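Long-range contacts in nisin biosynthesis protein nisC (Lactococcus lactis subsp. lactis, PDB 2G0D), which cyclises the dehydrated nisin precursor by adding cysteine thiols to dehydroamino acids, forming the thioether rings of this lantibiotic with a zinc-dependent active site: residues 30-41 with 60-71; 85-96 with 105-113. One frame throughout, in Å; residues are numbered along the deposited sequence.

Contact 1. Residues 30-41 with 60-71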
loop_
_atom_site.group_PDB
_atom_site.type_symbol
_atom_site.label_atom_id
_atom_site.label_comp_id
_atom_site.label_asym_id
_atom_site.label_seq_id
_atom_site.Cartn_x
_atom_site.Cartn_y
_atom_site.Cartn_z
ATOM N N GLU A 30 -0.106 -13.626 12.821
ATOM C CA GLU A 30 1.243 -13.268 13.243
ATOM C C GLU A 30 2.311 -13.329 12.142
ATOM O O GLU A 30 3.411 -12.840 12.326
ATOM C CB GLU A 30 1.651 -14.020 14.512
ATOM C CG GLU A 30 1.996 -15.479 14.376
ATOM C CD GLU A 30 2.205 -16.143 15.753
ATOM O OE1 GLU A 30 1.506 -15.778 16.737
ATOM O OE2 GLU A 30 3.078 -17.020 15.847
ATOM N N LEU A 31 1.975 -13.911 10.999
ATOM C CA LEU A 31 2.915 -13.920 9.881
ATOM C C LEU A 31 2.606 -12.874 8.808
ATOM O O LEU A 31 3.277 -12.822 7.792
ATOM C CB LEU A 31 3.021 -15.312 9.261
ATOM C CG LEU A 31 3.579 -16.347 10.231
ATOM C CD1 LEU A 31 2.496 -17.372 10.514
ATOM C CD2 LEU A 31 4.778 -17.023 9.649
ATOM N N THR A 32 1.593 -12.045 9.054
ATOM C CA THR A 32 1.130 -11.062 8.073
ATOM C C THR A 32 1.883 -9.746 8.218
ATOM O O THR A 32 2.263 -9.353 9.315
ATOM C CB THR A 32 -0.385 -10.765 8.232
ATOM O OG1 THR A 32 -0.612 -10.071 9.472
ATOM C CG2 THR A 32 -1.214 -12.066 8.197
ATOM N N LEU A 33 2.076 -9.047 7.107
ATOM C CA LEU A 33 2.542 -7.656 7.168
ATOM C C LEU A 33 1.544 -6.780 7.946
ATOM O O LEU A 33 1.953 -5.923 8.747
ATOM C CB LEU A 33 2.787 -7.097 5.761
ATOM C CG LEU A 33 3.141 -5.597 5.619
ATOM C CD1 LEU A 33 4.349 -5.164 6.509
ATOM C CD2 LEU A 33 3.394 -5.252 4.140
ATOM N N SER A 34 0.247 -7.020 7.744
ATOM C CA SER A 34 -0.804 -6.175 8.325
ATOM C C SER A 34 -0.687 -6.003 9.806
ATOM O O SER A 34 -0.784 -4.864 10.290
ATOM C CB SER A 34 -2.199 -6.753 8.064
ATOM O OG SER A 34 -2.512 -6.585 6.716
ATOM N N THR A 35 -0.538 -7.130 10.517
ATOM C CA THR A 35 -0.633 -7.155 11.985
ATOM C C THR A 35 0.486 -7.937 12.679
ATOM O O THR A 35 0.582 -7.917 13.901
ATOM C CB THR A 35 -1.974 -7.790 12.473
ATOM O OG1 THR A 35 -2.081 -9.108 11.928
ATOM C CG2 THR A 35 -3.200 -6.961 12.027
ATOM N N GLY A 36 1.317 -8.634 11.919
ATOM C CA GLY A 36 2.237 -9.596 12.517
ATOM C C GLY A 36 3.707 -9.255 12.352
ATOM O O GLY A 36 4.077 -8.081 12.153
ATOM N N LEU A 37 4.535 -10.292 12.410
ATOM C CA LEU A 37 5.996 -10.146 12.527
ATOM C C LEU A 37 6.738 -9.408 11.405
ATOM O O LEU A 37 7.687 -8.705 11.673
ATOM C CB LEU A 37 6.649 -11.502 12.780
ATOM C CG LEU A 37 6.449 -11.984 14.220
ATOM C CD1 LEU A 37 6.796 -13.496 14.329
ATOM C CD2 LEU A 37 7.296 -11.149 15.208
ATOM N N PRO A 38 6.333 -9.605 10.148
ATOM C CA PRO A 38 6.925 -8.817 9.073
ATOM C C PRO A 38 6.916 -7.288 9.317
ATOM O O PRO A 38 7.928 -6.625 9.047
ATOM C CB PRO A 38 6.066 -9.212 7.861
ATOM C CG PRO A 38 5.690 -10.662 8.170
ATOM C CD PRO A 38 5.348 -10.591 9.633
ATOM N N GLY A 39 5.807 -6.734 9.816
ATOM C CA GLY A 39 5.747 -5.288 10.186
ATOM C C GLY A 39 6.701 -4.936 11.320
ATOM O O GLY A 39 7.367 -3.893 11.304
ATOM N N ILE A 40 6.822 -5.849 12.284
ATOM C CA ILE A 40 7.737 -5.667 13.397
ATOM C C ILE A 40 9.209 -5.698 12.962
ATOM O O ILE A 40 10.000 -4.851 13.397
ATOM C CB ILE A 40 7.498 -6.735 14.494
ATOM C CG1 ILE A 40 6.021 -6.750 14.912
ATOM C CG2 ILE A 40 8.371 -6.468 15.701
ATOM C CD1 ILE A 40 5.415 -5.382 15.286
ATOM N N ILE A 41 9.561 -6.679 12.121
ATOM C CA ILE A 41 10.881 -6.790 11.519
ATOM C C ILE A 41 11.231 -5.491 10.783
ATOM O O ILE A 41 12.339 -4.998 10.937
ATOM C CB ILE A 41 10.947 -8.008 10.535
ATOM C CG1 ILE A 41 10.919 -9.339 11.322
ATOM C CG2 ILE A 41 12.171 -7.937 9.644
ATOM C CD1 ILE A 41 10.533 -10.587 10.463
ATOM N N ILE A 60 15.222 -9.614 15.167
ATOM C CA ILE A 60 14.822 -9.801 13.782
ATOM C C ILE A 60 15.089 -11.252 13.383
ATOM O O ILE A 60 14.174 -11.956 12.916
ATOM C CB ILE A 60 15.514 -8.766 12.853
ATOM C CG1 ILE A 60 14.863 -7.387 13.049
ATOM C CG2 ILE A 60 15.413 -9.174 11.365
ATOM C CD1 ILE A 60 15.797 -6.219 12.802
ATOM N N ASP A 61 16.317 -11.713 13.635
ATOM C CA ASP A 61 16.711 -13.068 13.264
ATOM C C ASP A 61 15.909 -14.111 14.036
ATOM O O ASP A 61 15.515 -15.124 13.469
ATOM C CB ASP A 61 18.219 -13.261 13.398
ATOM C CG ASP A 61 19.003 -12.507 12.316
ATOM O OD1 ASP A 61 18.517 -12.411 11.171
ATOM O OD2 ASP A 61 20.115 -12.020 12.609
ATOM N N ASN A 62 15.621 -13.826 15.307
ATOM C CA ASN A 62 14.701 -14.638 16.084
ATOM C C ASN A 62 13.350 -14.749 15.392
ATOM O O ASN A 62 12.822 -15.849 15.212
ATOM C CB ASN A 62 14.510 -14.047 17.491
ATOM C CG ASN A 62 15.698 -14.299 18.394
ATOM O OD1 ASN A 62 16.570 -15.116 18.070
ATOM N ND2 ASN A 62 15.749 -13.594 19.535
ATOM N N TYR A 63 12.789 -13.595 15.017
ATOM C CA TYR A 63 11.458 -13.559 14.439
ATOM C C TYR A 63 11.461 -14.210 13.051
ATOM O O TYR A 63 10.475 -14.835 12.663
ATOM C CB TYR A 63 10.926 -12.114 14.380
ATOM C CG TYR A 63 10.826 -11.409 15.721
ATOM C CD1 TYR A 63 10.729 -12.132 16.922
ATOM C CD2 TYR A 63 10.799 -10.018 15.789
ATOM C CE1 TYR A 63 10.622 -11.488 18.155
ATOM C CE2 TYR A 63 10.680 -9.361 17.003
ATOM C CZ TYR A 63 10.597 -10.099 18.189
ATOM O OH TYR A 63 10.494 -9.443 19.394
ATOM N N ILE A 64 12.566 -14.063 12.315
ATOM C CA ILE A 64 12.709 -14.720 11.017
ATOM C C ILE A 64 12.757 -16.249 11.170
ATOM O O ILE A 64 12.009 -16.972 10.504
ATOM C CB ILE A 64 13.947 -14.208 10.231
ATOM C CG1 ILE A 64 13.733 -12.765 9.739
ATOM C CG2 ILE A 64 14.213 -15.087 9.029
ATOM C CD1 ILE A 64 15.000 -12.083 9.330
ATOM N N GLU A 65 13.629 -16.746 12.046
ATOM C CA GLU A 65 13.670 -18.178 12.287
ATOM C C GLU A 65 12.305 -18.683 12.753
ATOM O O GLU A 65 11.832 -19.728 12.288
ATOM C CB GLU A 65 14.805 -18.578 13.237
ATOM C CG GLU A 65 16.194 -18.653 12.547
ATOM C CD GLU A 65 16.212 -19.456 11.220
ATOM O OE1 GLU A 65 16.288 -20.727 11.258
ATOM O OE2 GLU A 65 16.178 -18.808 10.131
ATOM N N TYR A 66 11.651 -17.916 13.621
ATOM C CA TYR A 66 10.293 -18.252 14.047
ATOM C C TYR A 66 9.330 -18.289 12.862
ATOM O O TYR A 66 8.450 -19.136 12.819
ATOM C CB TYR A 66 9.803 -17.275 15.106
ATOM C CG TYR A 66 8.407 -17.527 15.604
ATOM C CD1 TYR A 66 8.182 -18.363 16.695
ATOM C CD2 TYR A 66 7.306 -16.909 15.005
ATOM C CE1 TYR A 66 6.892 -18.598 17.171
ATOM C CE2 TYR A 66 6.014 -17.111 15.474
ATOM C CZ TYR A 66 5.813 -17.970 16.569
ATOM O OH TYR A 66 4.541 -18.199 17.065
ATOM N N ILE A 67 9.486 -17.363 11.911
ATOM C CA ILE A 67 8.660 -17.382 10.701
ATOM C C ILE A 67 8.892 -18.623 9.818
ATOM O O ILE A 67 7.920 -19.276 9.427
ATOM C CB ILE A 67 8.792 -16.083 9.846
ATOM C CG1 ILE A 67 8.068 -14.893 10.516
ATOM C CG2 ILE A 67 8.235 -16.316 8.447
ATOM C CD1 ILE A 67 8.353 -13.561 9.844
ATOM N N VAL A 68 10.145 -18.946 9.481
ATOM C CA VAL A 68 10.377 -20.129 8.620
ATOM C C VAL A 68 9.886 -21.431 9.275
ATOM O O VAL A 68 9.318 -22.303 8.604
ATOM C CB VAL A 68 11.823 -20.226 7.952
ATOM C CG1 VAL A 68 12.806 -19.172 8.465
ATOM C CG2 VAL A 68 12.415 -21.658 8.026
ATOM N N SER A 69 10.042 -21.524 10.590
ATOM C CA SER A 69 9.546 -22.670 11.336
ATOM C C SER A 69 8.033 -22.845 11.192
ATOM O O SER A 69 7.543 -23.979 11.060
ATOM C CB SER A 69 9.932 -22.549 12.804
ATOM O OG SER A 69 8.958 -23.172 13.612
ATOM N N LYS A 70 7.301 -21.727 11.216
ATOM C CA LYS A 70 5.840 -21.755 11.078
ATOM C C LYS A 70 5.406 -22.042 9.649
ATOM O O LYS A 70 4.354 -22.647 9.433
ATOM C CB LYS A 70 5.209 -20.434 11.533
ATOM C CG LYS A 70 5.245 -20.190 13.029
ATOM C CD LYS A 70 4.578 -21.322 13.794
ATOM C CE LYS A 70 4.676 -21.100 15.282
ATOM N NZ LYS A 70 3.615 -20.148 15.683
ATOM N N LEU A 71 6.210 -21.578 8.690
ATOM C CA LEU A 71 5.972 -21.786 7.264
ATOM C C LEU A 71 6.198 -23.244 6.932
ATOM O O LEU A 71 5.414 -23.843 6.207
ATOM C CB LEU A 71 6.916 -20.934 6.401
ATOM C CG LEU A 71 6.704 -19.423 6.186
ATOM C CD1 LEU A 71 7.714 -18.864 5.191
ATOM C CD2 LEU A 71 5.291 -19.100 5.744
#
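An inner and an outer helix of the alpha toroid pack here in a near-antiparallel pair, and at one end of the interface Ile41, from the inner segment 30-41, is a knob in a hole formed by Ile60, Tyr63, Ile64 and Ile67 of the outer segment 60-71. The two branches of Ile41 divide the work. With CG1 set beside the backbone N (chi1 -71°), its CD1 reaches across to Ile67 CD1 at 3.7 Å, while its CG2 meets Ile60 CG2 at 3.9 Å. One turn earlier, Leu37 forks between two tyrosines. Its CD2 lies over a face of the Tyr63 ring, a CH-pi contact 3.9 Å from the centroid and 23° off the ring normal; its CD1 approaches Tyr66 CD2 at 3.5 Å. In this double-layered barrel of the LanC family such inner-outer pairs form the wall, and helix 3-20 closes on the same spot, with Trp15 against Leu37 and Asp16 hydrogen-bonded to the Tyr63 hydroxyl. Near the 3-10 turn, Leu31 and Ile67 lie alongside each other, pointing opposite ways, with Leu31 CD2 3.7 Å from Ile67 CG2. Lys70 NZ pairs with Glu30 OE2 in a salt bridge whose hydrogen bond is weak and doubtful, the modelled place of OE2 being unsure.

Contact 2. Residues 85-96 with 105-113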
loop_
_atom_site.group_PDB
_atom_site.type_symbol
_atom_site.label_atom_id
_atom_site.label_comp_id
_atom_site.label_asym_id
_atom_site.label_seq_id
_atom_site.Cartn_x
_atom_site.Cartn_y
_atom_site.Cartn_z
ATOM N N ALA A 85 3.053 -14.282 1.211
ATOM C CA ALA A 85 4.496 -14.364 0.966
ATOM C C ALA A 85 5.177 -13.057 0.567
ATOM O O ALA A 85 6.324 -12.829 0.963
ATOM C CB ALA A 85 4.820 -15.484 -0.067
ATOM N N ALA A 86 4.509 -12.207 -0.224
ATOM C CA ALA A 86 5.130 -10.937 -0.667
ATOM C C ALA A 86 5.410 -9.982 0.503
ATOM O O ALA A 86 6.451 -9.310 0.518
ATOM C CB ALA A 86 4.316 -10.246 -1.784
ATOM N N GLY A 87 4.520 -9.945 1.498
ATOM C CA GLY A 87 4.778 -9.135 2.718
ATOM C C GLY A 87 5.933 -9.670 3.559
ATOM O O GLY A 87 6.741 -8.904 4.090
ATOM N N ILE A 88 6.021 -10.989 3.686
ATOM C CA ILE A 88 7.129 -11.608 4.401
ATOM C C ILE A 88 8.447 -11.351 3.677
ATOM O O ILE A 88 9.447 -10.957 4.308
ATOM C CB ILE A 88 6.917 -13.135 4.601
ATOM C CG1 ILE A 88 5.616 -13.404 5.375
ATOM C CG2 ILE A 88 8.120 -13.741 5.317
ATOM C CD1 ILE A 88 5.169 -14.882 5.396
ATOM N N ALA A 89 8.449 -11.556 2.354
ATOM C CA ALA A 89 9.634 -11.266 1.537
ATOM C C ALA A 89 10.035 -9.795 1.584
ATOM O O ALA A 89 11.226 -9.496 1.702
ATOM C CB ALA A 89 9.445 -11.736 0.098
ATOM N N LEU A 90 9.070 -8.878 1.466
ATOM C CA LEU A 90 9.386 -7.456 1.591
ATOM C C LEU A 90 10.086 -7.148 2.912
ATOM O O LEU A 90 11.066 -6.362 2.939
ATOM C CB LEU A 90 8.121 -6.570 1.475
ATOM C CG LEU A 90 8.360 -5.041 1.446
ATOM C CD1 LEU A 90 9.028 -4.641 0.152
ATOM C CD2 LEU A 90 7.064 -4.307 1.635
ATOM N N SER A 91 9.602 -7.763 4.006
ATOM C CA SER A 91 10.119 -7.456 5.340
ATOM C C SER A 91 11.611 -7.831 5.535
ATOM O O SER A 91 12.306 -7.254 6.411
ATOM C CB SER A 91 9.227 -8.059 6.426
ATOM O OG SER A 91 9.392 -9.473 6.558
ATOM N N ILE A 92 12.121 -8.759 4.704
ATOM C CA ILE A 92 13.531 -9.182 4.807
ATOM C C ILE A 92 14.368 -8.897 3.552
ATOM O O ILE A 92 15.550 -9.227 3.486
ATOM C CB ILE A 92 13.663 -10.692 5.189
ATOM C CG1 ILE A 92 13.184 -11.587 4.030
ATOM C CG2 ILE A 92 12.897 -11.010 6.485
ATOM C CD1 ILE A 92 13.306 -13.088 4.312
ATOM N N LEU A 93 13.753 -8.301 2.547
ATOM C CA LEU A 93 14.421 -8.093 1.246
ATOM C C LEU A 93 15.808 -7.419 1.363
ATOM O O LEU A 93 16.757 -7.848 0.700
ATOM C CB LEU A 93 13.506 -7.317 0.277
ATOM C CG LEU A 93 14.077 -7.085 -1.125
ATOM C CD1 LEU A 93 14.408 -8.403 -1.829
ATOM C CD2 LEU A 93 13.126 -6.278 -1.956
ATOM N N HIS A 94 15.930 -6.401 2.221
ATOM C CA HIS A 94 17.214 -5.671 2.437
ATOM C C HIS A 94 18.355 -6.535 2.990
ATOM O O HIS A 94 19.517 -6.138 2.947
ATOM C CB HIS A 94 16.998 -4.522 3.399
ATOM C CG HIS A 94 16.566 -4.973 4.752
ATOM N ND1 HIS A 94 15.292 -5.429 4.997
ATOM C CD2 HIS A 94 17.240 -5.067 5.920
ATOM C CE1 HIS A 94 15.194 -5.779 6.265
ATOM N NE2 HIS A 94 16.364 -5.578 6.846
ATOM N N LEU A 95 18.017 -7.724 3.470
ATOM C CA LEU A 95 18.993 -8.640 4.044
ATOM C C LEU A 95 19.515 -9.680 3.037
ATOM O O LEU A 95 20.407 -10.461 3.369
ATOM C CB LEU A 95 18.375 -9.340 5.234
ATOM C CG LEU A 95 18.062 -8.495 6.486
ATOM C CD1 LEU A 95 17.171 -9.263 7.464
ATOM C CD2 LEU A 95 19.349 -8.064 7.179
ATOM N N ARG A 96 18.950 -9.661 1.824
ATOM C CA ARG A 96 19.283 -10.586 0.740
ATOM C C ARG A 96 20.769 -10.931 0.623
ATOM O O ARG A 96 21.129 -12.110 0.616
ATOM C CB ARG A 96 18.736 -10.096 -0.616
ATOM C CG ARG A 96 18.898 -11.159 -1.728
ATOM C CD ARG A 96 18.067 -10.929 -3.005
ATOM N NE ARG A 96 18.411 -11.948 -4.010
ATOM C CZ ARG A 96 17.791 -13.122 -4.180
ATOM N NH1 ARG A 96 16.732 -13.465 -3.440
ATOM N NH2 ARG A 96 18.242 -13.974 -5.107
ATOM N N LEU A 105 15.805 -18.097 1.729
ATOM C CA LEU A 105 14.414 -17.840 2.088
ATOM C C LEU A 105 13.691 -16.987 1.043
ATOM O O LEU A 105 12.569 -17.301 0.661
ATOM C CB LEU A 105 14.324 -17.193 3.477
ATOM C CG LEU A 105 12.924 -16.914 4.054
ATOM C CD1 LEU A 105 12.013 -18.190 4.023
ATOM C CD2 LEU A 105 13.019 -16.349 5.466
ATOM N N LEU A 106 14.325 -15.911 0.583
ATOM C CA LEU A 106 13.704 -15.014 -0.410
ATOM C C LEU A 106 13.407 -15.741 -1.742
ATOM O O LEU A 106 12.338 -15.560 -2.315
ATOM C CB LEU A 106 14.567 -13.763 -0.639
ATOM C CG LEU A 106 14.509 -12.708 0.490
ATOM C CD1 LEU A 106 15.701 -11.740 0.472
ATOM C CD2 LEU A 106 13.197 -11.915 0.388
ATOM N N ASP A 107 14.349 -16.570 -2.204
ATOM C CA ASP A 107 14.171 -17.387 -3.415
ATOM C C ASP A 107 12.967 -18.325 -3.334
ATOM O O ASP A 107 12.193 -18.418 -4.282
ATOM C CB ASP A 107 15.446 -18.191 -3.733
ATOM C CG ASP A 107 16.574 -17.316 -4.254
ATOM O OD1 ASP A 107 16.314 -16.148 -4.641
ATOM O OD2 ASP A 107 17.728 -17.787 -4.269
ATOM N N SER A 108 12.818 -19.002 -2.195
ATOM C CA SER A 108 11.646 -19.836 -1.913
ATOM C C SER A 108 10.366 -19.036 -1.969
ATOM O O SER A 108 9.386 -19.443 -2.602
ATOM C CB SER A 108 11.748 -20.462 -0.527
ATOM O OG SER A 108 12.942 -21.187 -0.429
ATOM N N LEU A 109 10.372 -17.908 -1.280
ATOM C CA LEU A 109 9.208 -17.019 -1.276
ATOM C C LEU A 109 8.848 -16.588 -2.689
ATOM O O LEU A 109 7.697 -16.656 -3.070
ATOM C CB LEU A 109 9.431 -15.820 -0.344
ATOM C CG LEU A 109 9.468 -16.165 1.145
ATOM C CD1 LEU A 109 10.089 -15.047 1.943
ATOM C CD2 LEU A 109 8.078 -16.524 1.670
ATOM N N ASN A 110 9.843 -16.173 -3.466
ATOM C CA ASN A 110 9.642 -15.718 -4.854
ATOM C C ASN A 110 9.059 -16.784 -5.789
ATOM O O ASN A 110 8.141 -16.516 -6.572
ATOM C CB ASN A 110 10.959 -15.180 -5.421
ATOM C CG ASN A 110 11.421 -13.892 -4.732
ATOM O OD1 ASN A 110 10.644 -13.231 -4.048
ATOM N ND2 ASN A 110 12.696 -13.532 -4.927
ATOM N N ARG A 111 9.603 -18.003 -5.708
ATOM C CA ARG A 111 9.088 -19.122 -6.487
ATOM C C ARG A 111 7.665 -19.454 -6.054
ATOM O O ARG A 111 6.794 -19.673 -6.889
ATOM C CB ARG A 111 10.014 -20.359 -6.387
ATOM C CG ARG A 111 11.457 -20.145 -6.933
ATOM C CD ARG A 111 11.604 -18.966 -7.970
ATOM N NE ARG A 111 12.916 -18.975 -8.623
ATOM C CZ ARG A 111 13.135 -19.260 -9.910
ATOM N NH1 ARG A 111 12.128 -19.518 -10.748
ATOM N NH2 ARG A 111 14.382 -19.271 -10.376
ATOM N N TYR A 112 7.400 -19.450 -4.755
ATOM C CA TYR A 112 6.026 -19.642 -4.323
ATOM C C TYR A 112 5.123 -18.528 -4.862
ATOM O O TYR A 112 4.026 -18.800 -5.354
ATOM C CB TYR A 112 5.869 -19.816 -2.792
ATOM C CG TYR A 112 4.394 -19.751 -2.397
ATOM C CD1 TYR A 112 3.519 -20.834 -2.614
ATOM C CD2 TYR A 112 3.858 -18.581 -1.884
ATOM C CE1 TYR A 112 2.150 -20.733 -2.272
ATOM C CE2 TYR A 112 2.518 -18.482 -1.555
ATOM C CZ TYR A 112 1.675 -19.532 -1.750
ATOM O OH TYR A 112 0.348 -19.348 -1.395
ATOM N N ILE A 113 5.591 -17.280 -4.788
ATOM C CA ILE A 113 4.802 -16.154 -5.278
ATOM C C ILE A 113 4.456 -16.292 -6.760
ATOM O O ILE A 113 3.298 -16.091 -7.140
ATOM C CB ILE A 113 5.484 -14.777 -5.030
ATOM C CG1 ILE A 113 5.494 -14.428 -3.530
ATOM C CG2 ILE A 113 4.734 -13.689 -5.806
ATOM C CD1 ILE A 113 6.511 -13.325 -3.117
#
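Residues 85-92 run nearly antiparallel to residues 105-113 of helix 100-122; the axes of these segments approach to 9.4 Å at an angle of 153°, with Ala85 set against Leu109 and Ala89 against Leu106. The small alanines let the larger residues of the partner helix lie close to the backbone: Leu106 CD2 comes within 3.4 Å of Ala89 O, and Ile113 CD1 rests 3.7 Å from Ala86 CA. Ala85 CB meets Leu109 CD2, Ile113 CG1 and the edge of the Tyr112 ring. This is again an inner helix of the toroid lying against its outer successor, and Tyr146 of helix 140-147 extends the packing by touching Ala89, Leu106 and Ile113. Farther along, chi1 of 69° tucks Ile92 CG1 over its own backbone, and CD1 then presses on Leu105 CD2 at 3.5 Å, tighter than an ordinary van der Waals contact. Four residues after Ile92, the extended chain of Arg96 passes Leu106, its CB 3.6 Å from Leu106 CD1. Its guanidinium grips Asp107 OD1 end-on in a salt bridge: NH2 bonds to the syn side of OD1 at 2.9 Å, and NH1 meets OD1 from above the carboxylate plane at 3.0 Å. The oxygen stays in the guanidinium plane, although the two flat groups are inclined by 55°.

Contacts 1 and 2 follow one another in the chain, each joining an inner helix to the outer helix that comes next: 37-45 with 53-74, then 85-92 with 100-122. Their centres are about 12 Å apart, on the same side of the chain's centre, and they touch directly. Helix 85-92 packs on both members of the first pair, Ser91 against Pro38 and Ile92 against Ile64, while Leu105 of helix 100-122 also reaches Ile64. The apolar layer is therefore continuous from one pair to the next. Repeated around the ring, this alternation of inner and outer helices builds the alpha toroid that carries the zinc site of Cys278, Cys324 and His325.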